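Local coordinates for protein aminoglycoside N(3)-acetyltransferase (Streptomyces griseus, PDB 7LAP) that probably transfers an acetyl group from acetyl-CoA to the 3-amino group of aminoglycoside antibiotics, a modification that confers resistance to them, at residues B[112-117]-B[121-126]; B[130-135]-B[146-151]; B[153-158]-B[164-169]. All blocks are in the same frame, centred on the assembly; numbering follows the deposited sequence.

Contact 1 of 3, residues B[112-117]-B[121-126]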
ATOM      1  N   SER B 112       0.303   0.283 -11.103  1.00 50.71           N
ATOM      2  CA  SER B 112       0.273  -1.106 -10.645  1.00 46.44           C
ATOM      3  C   SER B 112       1.048  -1.252  -9.352  1.00 45.00           C
ATOM      4  O   SER B 112       2.223  -0.869  -9.277  1.00 43.72           O
ATOM      5  CB  SER B 112       0.868  -2.048 -11.691  1.00 45.25           C
ATOM      6  OG  SER B 112       0.163  -1.921 -12.885  1.00 46.72           O
ATOM      7  N   GLU B 113       0.394  -1.811  -8.330  1.00 43.95           N
ATOM      8  CA  GLU B 113       1.034  -1.906  -7.026  1.00 45.98           C
ATOM      9  C   GLU B 113       2.109  -2.961  -7.017  1.00 44.42           C
ATOM     10  O   GLU B 113       2.021  -3.987  -7.707  1.00 42.46           O
ATOM     11  CB  GLU B 113       0.022  -2.206  -5.927  1.00 53.07           C
ATOM     12  CG  GLU B 113      -1.080  -1.223  -5.944  1.00 68.04           C
ATOM     13  CD  GLU B 113      -2.314  -1.725  -5.263  1.00 81.52           C
ATOM     14  OE1 GLU B 113      -2.183  -2.500  -4.279  1.00 80.72           O
ATOM     15  OE2 GLU B 113      -3.411  -1.349  -5.741  1.00 91.08           O
ATOM     16  N   ALA B 114       3.132  -2.691  -6.213  1.00 44.51           N
ATOM     17  CA  ALA B 114       4.177  -3.663  -5.962  1.00 43.91           C
ATOM     18  C   ALA B 114       3.597  -4.877  -5.249  1.00 41.26           C
ATOM     19  O   ALA B 114       2.491  -4.841  -4.714  1.00 42.43           O
ATOM     20  CB  ALA B 114       5.291  -3.058  -5.122  1.00 40.38           C
ATOM     21  N   GLU B 115       4.345  -5.977  -5.290  1.00 42.78           N
ATOM     22  CA  GLU B 115       3.934  -7.179  -4.582  1.00 44.94           C
ATOM     23  C   GLU B 115       3.856  -6.900  -3.086  1.00 46.66           C
ATOM     24  O   GLU B 115       4.782  -6.328  -2.506  1.00 42.25           O
ATOM     25  CB  GLU B 115       4.916  -8.318  -4.860  1.00 55.99           C
ATOM     26  CG  GLU B 115       4.417  -9.295  -5.933  1.00 74.06           C
ATOM     27  CD  GLU B 115       5.531  -9.922  -6.755  1.00 89.72           C
ATOM     28  OE1 GLU B 115       6.506 -10.425  -6.158  1.00 94.64           O
ATOM     29  OE2 GLU B 115       5.429  -9.941  -8.002  1.00 97.30           O
ATOM     30  N   HIS B 116       2.762  -7.347  -2.453  1.00 47.36           N
ATOM     31  CA  HIS B 116       2.557  -7.069  -1.033  1.00 53.18           C
ATOM     32  C   HIS B 116       3.632  -7.699  -0.163  1.00 50.67           C
ATOM     33  O   HIS B 116       3.985  -7.149   0.892  1.00 45.53           O
ATOM     34  CB  HIS B 116       1.188  -7.564  -0.600  1.00 59.55           C
ATOM     35  CG  HIS B 116       0.062  -6.763  -1.164  1.00 73.04           C
ATOM     36  ND1 HIS B 116       0.266  -5.664  -1.979  1.00 74.57           N
ATOM     37  CD2 HIS B 116      -1.280  -6.895  -1.032  1.00 74.84           C
ATOM     38  CE1 HIS B 116      -0.902  -5.157  -2.325  1.00 75.90           C
ATOM     39  NE2 HIS B 116      -1.855  -5.882  -1.760  1.00 76.97           N
ATOM     40  N   ALA B 117       4.179  -8.832  -0.589  1.00 49.40           N
ATOM     41  CA  ALA B 117       5.213  -9.485   0.204  1.00 53.70           C
ATOM     42  C   ALA B 117       6.465  -8.625   0.350  1.00 54.31           C
ATOM     43  O   ALA B 117       7.229  -8.830   1.288  1.00 53.46           O
ATOM     44  CB  ALA B 117       5.569 -10.830  -0.421  1.00 54.16           C
ATOM     45  N   LEU B 121       8.048  -0.641   1.983  1.00 37.28           N
ATOM     46  CA  LEU B 121       9.079   0.295   1.501  1.00 37.57           C
ATOM     47  C   LEU B 121       9.145   0.400  -0.030  1.00 37.11           C
ATOM     48  O   LEU B 121       9.278   1.517  -0.554  1.00 37.27           O
ATOM     49  CB  LEU B 121      10.472  -0.045   2.058  1.00 39.29           C
ATOM     50  CG  LEU B 121      10.966   0.882   3.169  1.00 35.69           C
ATOM     51  CD1 LEU B 121      11.081   2.339   2.667  1.00 35.84           C
ATOM     52  CD2 LEU B 121      10.018   0.766   4.413  1.00 36.00           C
ATOM     53  N   PRO B 122       9.104  -0.711  -0.791  1.00 37.17           N
ATOM     54  CA  PRO B 122       9.134  -0.556  -2.270  1.00 37.45           C
ATOM     55  C   PRO B 122       7.946   0.216  -2.795  1.00 42.55           C
ATOM     56  O   PRO B 122       8.079   0.995  -3.738  1.00 40.74           O
ATOM     57  CB  PRO B 122       9.137  -2.008  -2.780  1.00 37.43           C
ATOM     58  CG  PRO B 122       9.838  -2.769  -1.650  1.00 36.84           C
ATOM     59  CD  PRO B 122       9.285  -2.117  -0.389  1.00 38.51           C
ATOM     60  N   GLU B 123       6.775   0.038  -2.187  1.00 44.44           N
ATOM     61  CA  GLU B 123       5.614   0.779  -2.649  1.00 47.51           C
ATOM     62  C   GLU B 123       5.726   2.260  -2.284  1.00 47.61           C
ATOM     63  O   GLU B 123       5.256   3.114  -3.038  1.00 42.70           O
ATOM     64  CB  GLU B 123       4.342   0.140  -2.082  1.00 49.12           C
ATOM     65  CG  GLU B 123       3.081   0.843  -2.441  1.00 55.86           C
ATOM     66  CD  GLU B 123       2.526   0.458  -3.838  1.00 60.37           C
ATOM     67  OE1 GLU B 123       3.263  -0.164  -4.652  1.00 56.80           O
ATOM     68  OE2 GLU B 123       1.361   0.839  -4.117  1.00 59.89           O
ATOM     69  N   ALA B 124       6.371   2.589  -1.165  1.00 39.15           N
ATOM     70  CA  ALA B 124       6.619   4.001  -0.853  1.00 40.21           C
ATOM     71  C   ALA B 124       7.681   4.601  -1.778  1.00 39.43           C
ATOM     72  O   ALA B 124       7.531   5.735  -2.257  1.00 40.75           O
ATOM     73  CB  ALA B 124       7.034   4.174   0.628  1.00 38.72           C
ATOM     74  N   LEU B 125       8.762   3.864  -2.039  1.00 38.26           N
ATOM     75  CA  LEU B 125       9.828   4.385  -2.904  1.00 41.49           C
ATOM     76  C   LEU B 125       9.304   4.687  -4.312  1.00 41.60           C
ATOM     77  O   LEU B 125       9.545   5.777  -4.864  1.00 39.06           O
ATOM     78  CB  LEU B 125      10.988   3.379  -2.954  1.00 39.22           C
ATOM     79  CG  LEU B 125      12.381   3.718  -3.511  1.00 40.54           C
ATOM     80  CD1 LEU B 125      12.374   3.844  -5.019  1.00 42.61           C
ATOM     81  CD2 LEU B 125      12.995   4.964  -2.840  1.00 40.72           C
ATOM     82  N   ARG B 126       8.582   3.738  -4.917  1.00 40.23           N
ATOM     83  CA  ARG B 126       8.148   3.965  -6.295  1.00 43.87           C
ATOM     84  C   ARG B 126       7.175   5.139  -6.390  1.00 44.38           C
ATOM     85  O   ARG B 126       7.098   5.775  -7.440  1.00 44.32           O
ATOM     86  CB  ARG B 126       7.517   2.695  -6.888  1.00 44.92           C
ATOM     87  CG  ARG B 126       6.063   2.560  -6.566  1.00 43.35           C
ATOM     88  CD  ARG B 126       5.372   1.418  -7.280  1.00 48.48           C
ATOM     89  NE  ARG B 126       4.002   1.302  -6.781  1.00 46.58           N
ATOM     90  CZ  ARG B 126       2.940   1.897  -7.323  1.00 45.64           C
ATOM     91  NH1 ARG B 126       3.061   2.631  -8.429  1.00 43.61           N
ATOM     92  NH2 ARG B 126       1.739   1.743  -6.754  1.00 47.47           N
TER
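Ala114 turns its backbone N-H onto the carboxylate of Glu123, with Ala114 N 3.0 Å from Glu123 OE1 in an almost straight bond (172°) that arrives from above the carboxylate plane. The methyl of Ala114 packs beside the same oxygen, Ala114 CB lying 3.6 Å from Glu123 OE1. The other oxygen, Glu123 OE2, rests against the aliphatic part of Glu113, 3.7 Å from Glu113 CG. Glu123 starts out with CG anti to its own N and then bends at chi2 (83°), which stands its carboxylate tilted at the edge of the Arg126 guanidinium: the oxygens keep close to the guanidinium plane, but the donors sit above the carboxylate plane. These two form an i, i+3 salt bridge on helix 120-126, whose Pro122 and Leu125 pack on strand 74-78 of the central mixed sheet, while the loop 112-117 leads into the same helix. Arg126 grips side-on: Arg126 NE meets Glu123 OE1 at 2.7 Å, and Arg126 NH2 meets Glu123 OE2 at 2.8 Å. Arg126 NE and Ala114 N approach Glu123 OE1 from opposite faces of the carboxylate, so this oxygen is clasped between two donors. One face of the Arg126 guanidinium carries a backbone carbonyl, Ser112 O, 3.5 Å above its plane and over its centre. Arg126 NH1 donates to Arg110 O. The carboxylate of Glu113 leads away to a salt bridge with Arg120 of the second subunit.

Contact 2 of 3, residues B[130-135]-B[146-151]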
ATOM      1  N   GLY B 130       9.741  11.948  -8.581  1.00 46.27           N
ATOM      2  CA  GLY B 130      10.963  11.646  -9.296  1.00 42.31           C
ATOM      3  C   GLY B 130      11.390  10.182  -9.334  1.00 45.78           C
ATOM      4  O   GLY B 130      12.378   9.866 -10.022  1.00 43.08           O
ATOM      5  N   ALA B 131      10.715   9.275  -8.614  1.00 41.78           N
ATOM      6  CA  ALA B 131      11.116   7.866  -8.663  1.00 42.40           C
ATOM      7  C   ALA B 131      10.821   7.298 -10.043  1.00 43.09           C
ATOM      8  O   ALA B 131       9.913   7.757 -10.738  1.00 42.57           O
ATOM      9  CB  ALA B 131      10.377   7.028  -7.599  1.00 40.56           C
ATOM     10  N   VAL B 132      11.584   6.281 -10.442  1.00 41.80           N
ATOM     11  CA  VAL B 132      11.441   5.668 -11.770  1.00 44.10           C
ATOM     12  C   VAL B 132      11.185   4.178 -11.586  1.00 46.95           C
ATOM     13  O   VAL B 132      11.937   3.506 -10.875  1.00 41.37           O
ATOM     14  CB  VAL B 132      12.699   5.885 -12.624  1.00 47.39           C
ATOM     15  CG1 VAL B 132      12.561   5.191 -14.004  1.00 45.91           C
ATOM     16  CG2 VAL B 132      13.003   7.387 -12.788  1.00 46.44           C
ATOM     17  N   ARG B 133      10.152   3.656 -12.240  1.00 44.34           N
ATOM     18  CA  ARG B 133       9.804   2.248 -12.097  1.00 44.19           C
ATOM     19  C   ARG B 133      10.061   1.535 -13.418  1.00 47.62           C
ATOM     20  O   ARG B 133       9.687   2.054 -14.470  1.00 49.65           O
ATOM     21  CB  ARG B 133       8.348   2.082 -11.711  1.00 48.05           C
ATOM     22  CG  ARG B 133       8.131   0.658 -11.251  1.00 56.06           C
ATOM     23  CD  ARG B 133       6.777   0.210 -11.490  1.00 58.65           C
ATOM     24  NE  ARG B 133       6.378  -0.954 -10.706  1.00 49.10           N
ATOM     25  CZ  ARG B 133       5.157  -1.047 -10.209  1.00 46.32           C
ATOM     26  NH1 ARG B 133       4.331  -0.034 -10.399  1.00 45.83           N
ATOM     27  NH2 ARG B 133       4.780  -2.125  -9.537  1.00 42.38           N
ATOM     28  N   SER B 134      10.698   0.357 -13.374  1.00 46.22           N
ATOM     29  CA  SER B 134      11.051  -0.285 -14.643  1.00 47.47           C
ATOM     30  C   SER B 134       9.805  -0.909 -15.278  1.00 47.01           C
ATOM     31  O   SER B 134       8.752  -1.035 -14.657  1.00 44.35           O
ATOM     32  CB  SER B 134      12.183  -1.307 -14.449  1.00 47.16           C
ATOM     33  OG  SER B 134      11.729  -2.566 -13.990  1.00 47.05           O
ATOM     34  N   ARG B 135       9.917  -1.265 -16.548  1.00 47.91           N
ATOM     35  CA  ARG B 135       8.726  -1.549 -17.331  1.00 46.38           C
ATOM     36  C   ARG B 135       8.286  -2.996 -17.237  1.00 47.48           C
ATOM     37  O   ARG B 135       7.224  -3.345 -17.777  1.00 47.19           O
ATOM     38  CB  ARG B 135       8.976  -1.166 -18.800  1.00 46.01           C
ATOM     39  CG  ARG B 135      10.015  -2.037 -19.453  1.00 45.91           C
ATOM     40  CD  ARG B 135      10.350  -1.632 -20.914  1.00 46.03           C
ATOM     41  NE  ARG B 135      11.197  -2.644 -21.535  1.00 47.70           N
ATOM     42  CZ  ARG B 135      11.463  -2.731 -22.841  1.00 51.26           C
ATOM     43  NH1 ARG B 135      10.954  -1.846 -23.701  1.00 49.74           N
ATOM     44  NH2 ARG B 135      12.235  -3.719 -23.287  1.00 49.70           N
ATOM     45  N   ALA B 146      20.227   9.797  -8.555  1.00 46.51           N
ATOM     46  CA  ALA B 146      20.950  10.350  -9.699  1.00 48.07           C
ATOM     47  C   ALA B 146      21.028   9.363 -10.859  1.00 49.54           C
ATOM     48  O   ALA B 146      20.986   9.765 -12.019  1.00 50.03           O
ATOM     49  CB  ALA B 146      22.350  10.765  -9.250  1.00 50.94           C
ATOM     50  N   SER B 147      21.169   8.069 -10.584  1.00 51.18           N
ATOM     51  CA  SER B 147      21.345   7.085 -11.649  1.00 52.41           C
ATOM     52  C   SER B 147      20.047   6.358 -11.977  1.00 49.27           C
ATOM     53  O   SER B 147      20.059   5.390 -12.750  1.00 46.64           O
ATOM     54  CB  SER B 147      22.409   6.077 -11.244  1.00 52.38           C
ATOM     55  OG  SER B 147      23.633   6.737 -11.013  1.00 53.33           O
ATOM     56  N   ALA B 148      18.932   6.810 -11.412  1.00 44.19           N
ATOM     57  CA  ALA B 148      17.692   6.041 -11.517  1.00 41.17           C
ATOM     58  C   ALA B 148      17.223   5.834 -12.955  1.00 46.78           C
ATOM     59  O   ALA B 148      16.810   4.707 -13.269  1.00 44.44           O
ATOM     60  CB  ALA B 148      16.608   6.693 -10.655  1.00 39.59           C
ATOM     61  N   PRO B 149      17.283   6.822 -13.877  1.00 51.21           N
ATOM     62  CA  PRO B 149      16.802   6.543 -15.249  1.00 50.69           C
ATOM     63  C   PRO B 149      17.618   5.491 -15.991  1.00 50.28           C
ATOM     64  O   PRO B 149      17.035   4.594 -16.603  1.00 48.75           O
ATOM     65  CB  PRO B 149      16.873   7.922 -15.944  1.00 53.28           C
ATOM     66  CG  PRO B 149      16.844   8.934 -14.780  1.00 52.58           C
ATOM     67  CD  PRO B 149      17.659   8.239 -13.710  1.00 49.86           C
ATOM     68  N   ALA B 150      18.948   5.568 -15.974  1.00 50.79           N
ATOM     69  CA  ALA B 150      19.735   4.555 -16.680  1.00 50.70           C
ATOM     70  C   ALA B 150      19.631   3.184 -16.009  1.00 46.37           C
ATOM     71  O   ALA B 150      19.677   2.152 -16.688  1.00 50.52           O
ATOM     72  CB  ALA B 150      21.200   4.987 -16.763  1.00 52.72           C
ATOM     73  N   LEU B 151      19.498   3.138 -14.684  1.00 41.72           N
ATOM     74  CA  LEU B 151      19.359   1.841 -14.024  1.00 43.95           C
ATOM     75  C   LEU B 151      18.065   1.145 -14.431  1.00 43.08           C
ATOM     76  O   LEU B 151      18.049  -0.075 -14.641  1.00 45.08           O
ATOM     77  CB  LEU B 151      19.397   2.004 -12.497  1.00 45.88           C
ATOM     78  CG  LEU B 151      20.779   2.166 -11.851  1.00 49.61           C
ATOM     79  CD1 LEU B 151      20.640   2.581 -10.401  1.00 47.62           C
ATOM     80  CD2 LEU B 151      21.601   0.895 -11.995  1.00 52.12           C
TER
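Val132 lays one methyl against Ala148 at the start of helix 148-152, and the contact across the two segments is wholly apolar. Its CG2 meets the methyl of Ala148 at 4.2 Å (Val132 CG2 to Ala148 CB). CG1 stands anti to the backbone N (chi1 178°), which leaves CG2 as the branch turned to the helix. Val132 CG2 also lies 4.5 Å from Pro149 N, at the looser margin of the patch. With only a methyl on Ala148, the two backbones come close, Val132 CA and Ala148 CA being the nearest pair at 6.3 Å. Met152 of the same helix also touches Val132, and Ala143 of strand 141-145 lies against Ala148.

Backbone hydrogen bonds tie the strand to 141-145 and the helix to itself; none crosses between the two segments. Val132 pairs with Ala143, which makes the short strand 132-133 an edge of the mixed sheet, antiparallel to 141-145. On the helix side Leu151 N bonds to Ser147 O at 3.0 Å. Ser147 occupies the N-cap position without a side-chain capping bond, and Pro149 sits in the first turn, where a missing N-H costs no helical bond.

The charged group of the strand is directed away from the helix: Arg133 NH2 donates to Gly80 O and Arg133 NH1 to Pro109 O. Across the segments there is apolar packing over a small area (113 Å² summed) and no hydrogen bond, so their alignment probably depends on the sheet hydrogen bonds around them.

Contact 3 of 3, residues B[153-158]-B[164-169]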
ATOM      1  N   ASP B 153      16.056   1.879 -17.115  1.00 43.67           N
ATOM      2  CA  ASP B 153      15.657   2.097 -18.502  1.00 51.60           C
ATOM      3  C   ASP B 153      15.550   0.780 -19.259  1.00 52.33           C
ATOM      4  O   ASP B 153      16.397  -0.103 -19.113  1.00 51.28           O
ATOM      5  CB  ASP B 153      16.677   3.003 -19.204  1.00 49.96           C
ATOM      6  CG  ASP B 153      16.258   3.359 -20.627  1.00 57.29           C
ATOM      7  OD1 ASP B 153      15.159   3.933 -20.779  1.00 58.64           O
ATOM      8  OD2 ASP B 153      17.019   3.081 -21.583  1.00 59.24           O
ATOM      9  N   ALA B 154      14.494   0.649 -20.056  1.00 50.93           N
ATOM     10  CA  ALA B 154      14.346  -0.454 -21.003  1.00 52.44           C
ATOM     11  C   ALA B 154      14.636  -1.813 -20.362  1.00 50.73           C
ATOM     12  O   ALA B 154      15.492  -2.557 -20.825  1.00 57.36           O
ATOM     13  CB  ALA B 154      15.263  -0.233 -22.219  1.00 49.38           C
ATOM     14  N   HIS B 155      13.908  -2.140 -19.292  1.00 48.24           N
ATOM     15  CA  HIS B 155      14.066  -3.456 -18.671  1.00 45.13           C
ATOM     16  C   HIS B 155      13.868  -4.561 -19.715  1.00 50.58           C
ATOM     17  O   HIS B 155      12.811  -4.606 -20.376  1.00 50.96           O
ATOM     18  CB  HIS B 155      13.059  -3.621 -17.545  1.00 46.52           C
ATOM     19  CG  HIS B 155      13.424  -4.678 -16.548  1.00 44.22           C
ATOM     20  ND1 HIS B 155      13.230  -4.508 -15.195  1.00 43.47           N
ATOM     21  CD2 HIS B 155      13.950  -5.920 -16.700  1.00 45.19           C
ATOM     22  CE1 HIS B 155      13.611  -5.603 -14.552  1.00 43.42           C
ATOM     23  NE2 HIS B 155      14.057  -6.475 -15.442  1.00 43.92           N
ATOM     24  N   PRO B 156      14.842  -5.460 -19.899  1.00 54.54           N
ATOM     25  CA  PRO B 156      14.727  -6.479 -20.954  1.00 55.46           C
ATOM     26  C   PRO B 156      13.552  -7.392 -20.681  1.00 53.15           C
ATOM     27  O   PRO B 156      13.394  -7.904 -19.567  1.00 50.51           O
ATOM     28  CB  PRO B 156      16.049  -7.246 -20.858  1.00 57.80           C
ATOM     29  CG  PRO B 156      16.984  -6.296 -20.197  1.00 56.05           C
ATOM     30  CD  PRO B 156      16.146  -5.526 -19.223  1.00 55.06           C
ATOM     31  N   TRP B 157      12.742  -7.621 -21.718  1.00 50.57           N
ATOM     32  CA  TRP B 157      11.525  -8.412 -21.547  1.00 54.44           C
ATOM     33  C   TRP B 157      11.850  -9.838 -21.116  1.00 56.33           C
ATOM     34  O   TRP B 157      11.362 -10.325 -20.083  1.00 53.71           O
ATOM     35  CB  TRP B 157      10.713  -8.435 -22.838  1.00 50.80           C
ATOM     36  CG  TRP B 157      10.128  -7.118 -23.267  1.00 54.28           C
ATOM     37  CD1 TRP B 157      10.176  -6.565 -24.534  1.00 55.94           C
ATOM     38  CD2 TRP B 157       9.330  -6.234 -22.475  1.00 50.72           C
ATOM     39  NE1 TRP B 157       9.490  -5.367 -24.548  1.00 54.72           N
ATOM     40  CE2 TRP B 157       8.977  -5.140 -23.294  1.00 53.45           C
ATOM     41  CE3 TRP B 157       8.924  -6.235 -21.133  1.00 50.61           C
ATOM     42  CZ2 TRP B 157       8.209  -4.079 -22.822  1.00 54.14           C
ATOM     43  CZ3 TRP B 157       8.167  -5.180 -20.673  1.00 50.28           C
ATOM     44  CH2 TRP B 157       7.813  -4.121 -21.515  1.00 54.89           C
ATOM     45  N   ASP B 158      12.660 -10.527 -21.909  1.00 53.42           N
ATOM     46  CA  ASP B 158      13.084 -11.897 -21.654  1.00 58.51           C
ATOM     47  C   ASP B 158      14.432 -11.895 -20.957  1.00 59.02           C
ATOM     48  O   ASP B 158      15.206 -10.947 -21.080  1.00 58.60           O
ATOM     49  CB  ASP B 158      13.186 -12.684 -22.961  1.00 63.58           C
ATOM     50  CG  ASP B 158      11.838 -12.862 -23.621  1.00 72.74           C
ATOM     51  OD1 ASP B 158      11.009 -13.578 -23.036  1.00 76.90           O
ATOM     52  OD2 ASP B 158      11.613 -12.313 -24.721  1.00 77.87           O
ATOM     53  N   GLY B 164      21.342  -8.014 -19.672  1.00 62.71           N
ATOM     54  CA  GLY B 164      21.083  -6.612 -19.933  1.00 66.42           C
ATOM     55  C   GLY B 164      20.418  -5.828 -18.816  1.00 61.10           C
ATOM     56  O   GLY B 164      20.155  -4.631 -18.965  1.00 63.87           O
ATOM     57  N   SER B 165      20.181  -6.452 -17.680  1.00 50.56           N
ATOM     58  CA  SER B 165      19.094  -6.059 -16.803  1.00 52.15           C
ATOM     59  C   SER B 165      19.522  -4.970 -15.831  1.00 50.47           C
ATOM     60  O   SER B 165      20.712  -4.690 -15.676  1.00 51.01           O
ATOM     61  CB  SER B 165      18.625  -7.285 -16.029  1.00 56.47           C
ATOM     62  OG  SER B 165      19.681  -7.695 -15.180  1.00 54.89           O
ATOM     63  N   PRO B 166      18.553  -4.344 -15.143  1.00 49.76           N
ATOM     64  CA  PRO B 166      18.904  -3.446 -14.030  1.00 47.44           C
ATOM     65  C   PRO B 166      19.860  -4.059 -13.031  1.00 47.78           C
ATOM     66  O   PRO B 166      20.774  -3.368 -12.555  1.00 46.00           O
ATOM     67  CB  PRO B 166      17.544  -3.139 -13.394  1.00 47.67           C
ATOM     68  CG  PRO B 166      16.594  -3.147 -14.619  1.00 51.60           C
ATOM     69  CD  PRO B 166      17.128  -4.244 -15.517  1.00 49.40           C
ATOM     70  N   LEU B 167      19.687  -5.336 -12.698  1.00 46.27           N
ATOM     71  CA  LEU B 167      20.571  -5.929 -11.706  1.00 45.48           C
ATOM     72  C   LEU B 167      22.006  -5.982 -12.230  1.00 46.56           C
ATOM     73  O   LEU B 167      22.947  -5.693 -11.487  1.00 44.62           O
ATOM     74  CB  LEU B 167      20.063  -7.312 -11.313  1.00 46.50           C
ATOM     75  CG  LEU B 167      18.750  -7.304 -10.504  1.00 45.20           C
ATOM     76  CD1 LEU B 167      18.214  -8.759 -10.294  1.00 46.51           C
ATOM     77  CD2 LEU B 167      18.933  -6.590  -9.157  1.00 46.86           C
ATOM     78  N   ALA B 168      22.186  -6.300 -13.519  1.00 45.80           N
ATOM     79  CA  ALA B 168      23.518  -6.244 -14.116  1.00 47.88           C
ATOM     80  C   ALA B 168      24.088  -4.837 -14.054  1.00 50.62           C
ATOM     81  O   ALA B 168      25.287  -4.652 -13.807  1.00 50.88           O
ATOM     82  CB  ALA B 168      23.484  -6.724 -15.568  1.00 49.23           C
ATOM     83  N   ARG B 169      23.243  -3.830 -14.261  1.00 51.39           N
ATOM     84  CA  ARG B 169      23.708  -2.455 -14.194  1.00 49.25           C
ATOM     85  C   ARG B 169      24.071  -2.041 -12.780  1.00 49.51           C
ATOM     86  O   ARG B 169      24.963  -1.199 -12.599  1.00 48.50           O
ATOM     87  CB  ARG B 169      22.649  -1.519 -14.752  1.00 47.95           C
ATOM     88  CG  ARG B 169      22.380  -1.765 -16.222  1.00 51.12           C
ATOM     89  CD  ARG B 169      21.233  -0.891 -16.718  1.00 49.99           C
ATOM     90  NE  ARG B 169      20.517  -1.558 -17.793  1.00 53.30           N
ATOM     91  CZ  ARG B 169      19.279  -1.251 -18.177  1.00 54.01           C
ATOM     92  NH1 ARG B 169      18.604  -0.279 -17.579  1.00 48.13           N
ATOM     93  NH2 ARG B 169      18.719  -1.920 -19.175  1.00 60.00           N
TER
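Arg169 fastens Asp153, in the loop that connects helix 148-152 to helix 166-172 of the Antibiotic_NAT fold, to the first turn of the latter, with Ser165 as its N-cap. Arg169 sets CG opposite its carbonyl carbon (chi1 -64°) and runs extended from CG to NE, which carries the guanidinium back to the loop. There it grips one oxygen end-on: Arg169 NH1 lies 2.7 Å from Asp153 O, in the carbonyl plane on a lone pair, and Arg169 NH2 lies 2.9 Å from Asp153 O. Sharing one acceptor bends both bonds, that of NH2 more (136°). Arg169 NH1 has a further acceptor in Ala150 O, within helix 148-152. Arg169 NE (3.3 Å) and Arg169 NH2 (3.1 Å) also make weak bonds to Gly164 O, just before the helix.

Ser165 OG accepts weakly from Ala168 N and also bonds with Gly162 O. Both nitrogens of the buried His155 ring are engaged, ND1 with Ser134 OG and NE2 with Pro160 O. With these edges held, a ring face receives a CH-pi contact, Pro166 CD standing 3.7 Å from the His155 centroid and 4° off the normal. Pro156 and Pro166 reach toward each other, Pro156 CD 4.0 Å from Pro166 CD, and Pro156 CG rests 3.7 Å from Gly164 C.

The three contacts follow in series along the chain, each closing before the next opens. Contact 1 belongs to helix 120-126 and the loop before it, contact 2 joins the edge strand 132-133 to helix 148-152, and contact 3 joins the loop after that helix to helix 166-172. The centres of contacts 1 and 2 are about 15 Å apart, those of 2 and 3 about 12 Å; contacts 1 and 3 do not touch, their nearest atoms being about 11 Å apart. Segment 130-135 bridges them: Arg133 bonds to Ser112 O, while Arg135 reaches His155 O. Successive helices and loops are thus tied together through the edge strand, and contact 1 alone meets the second subunit.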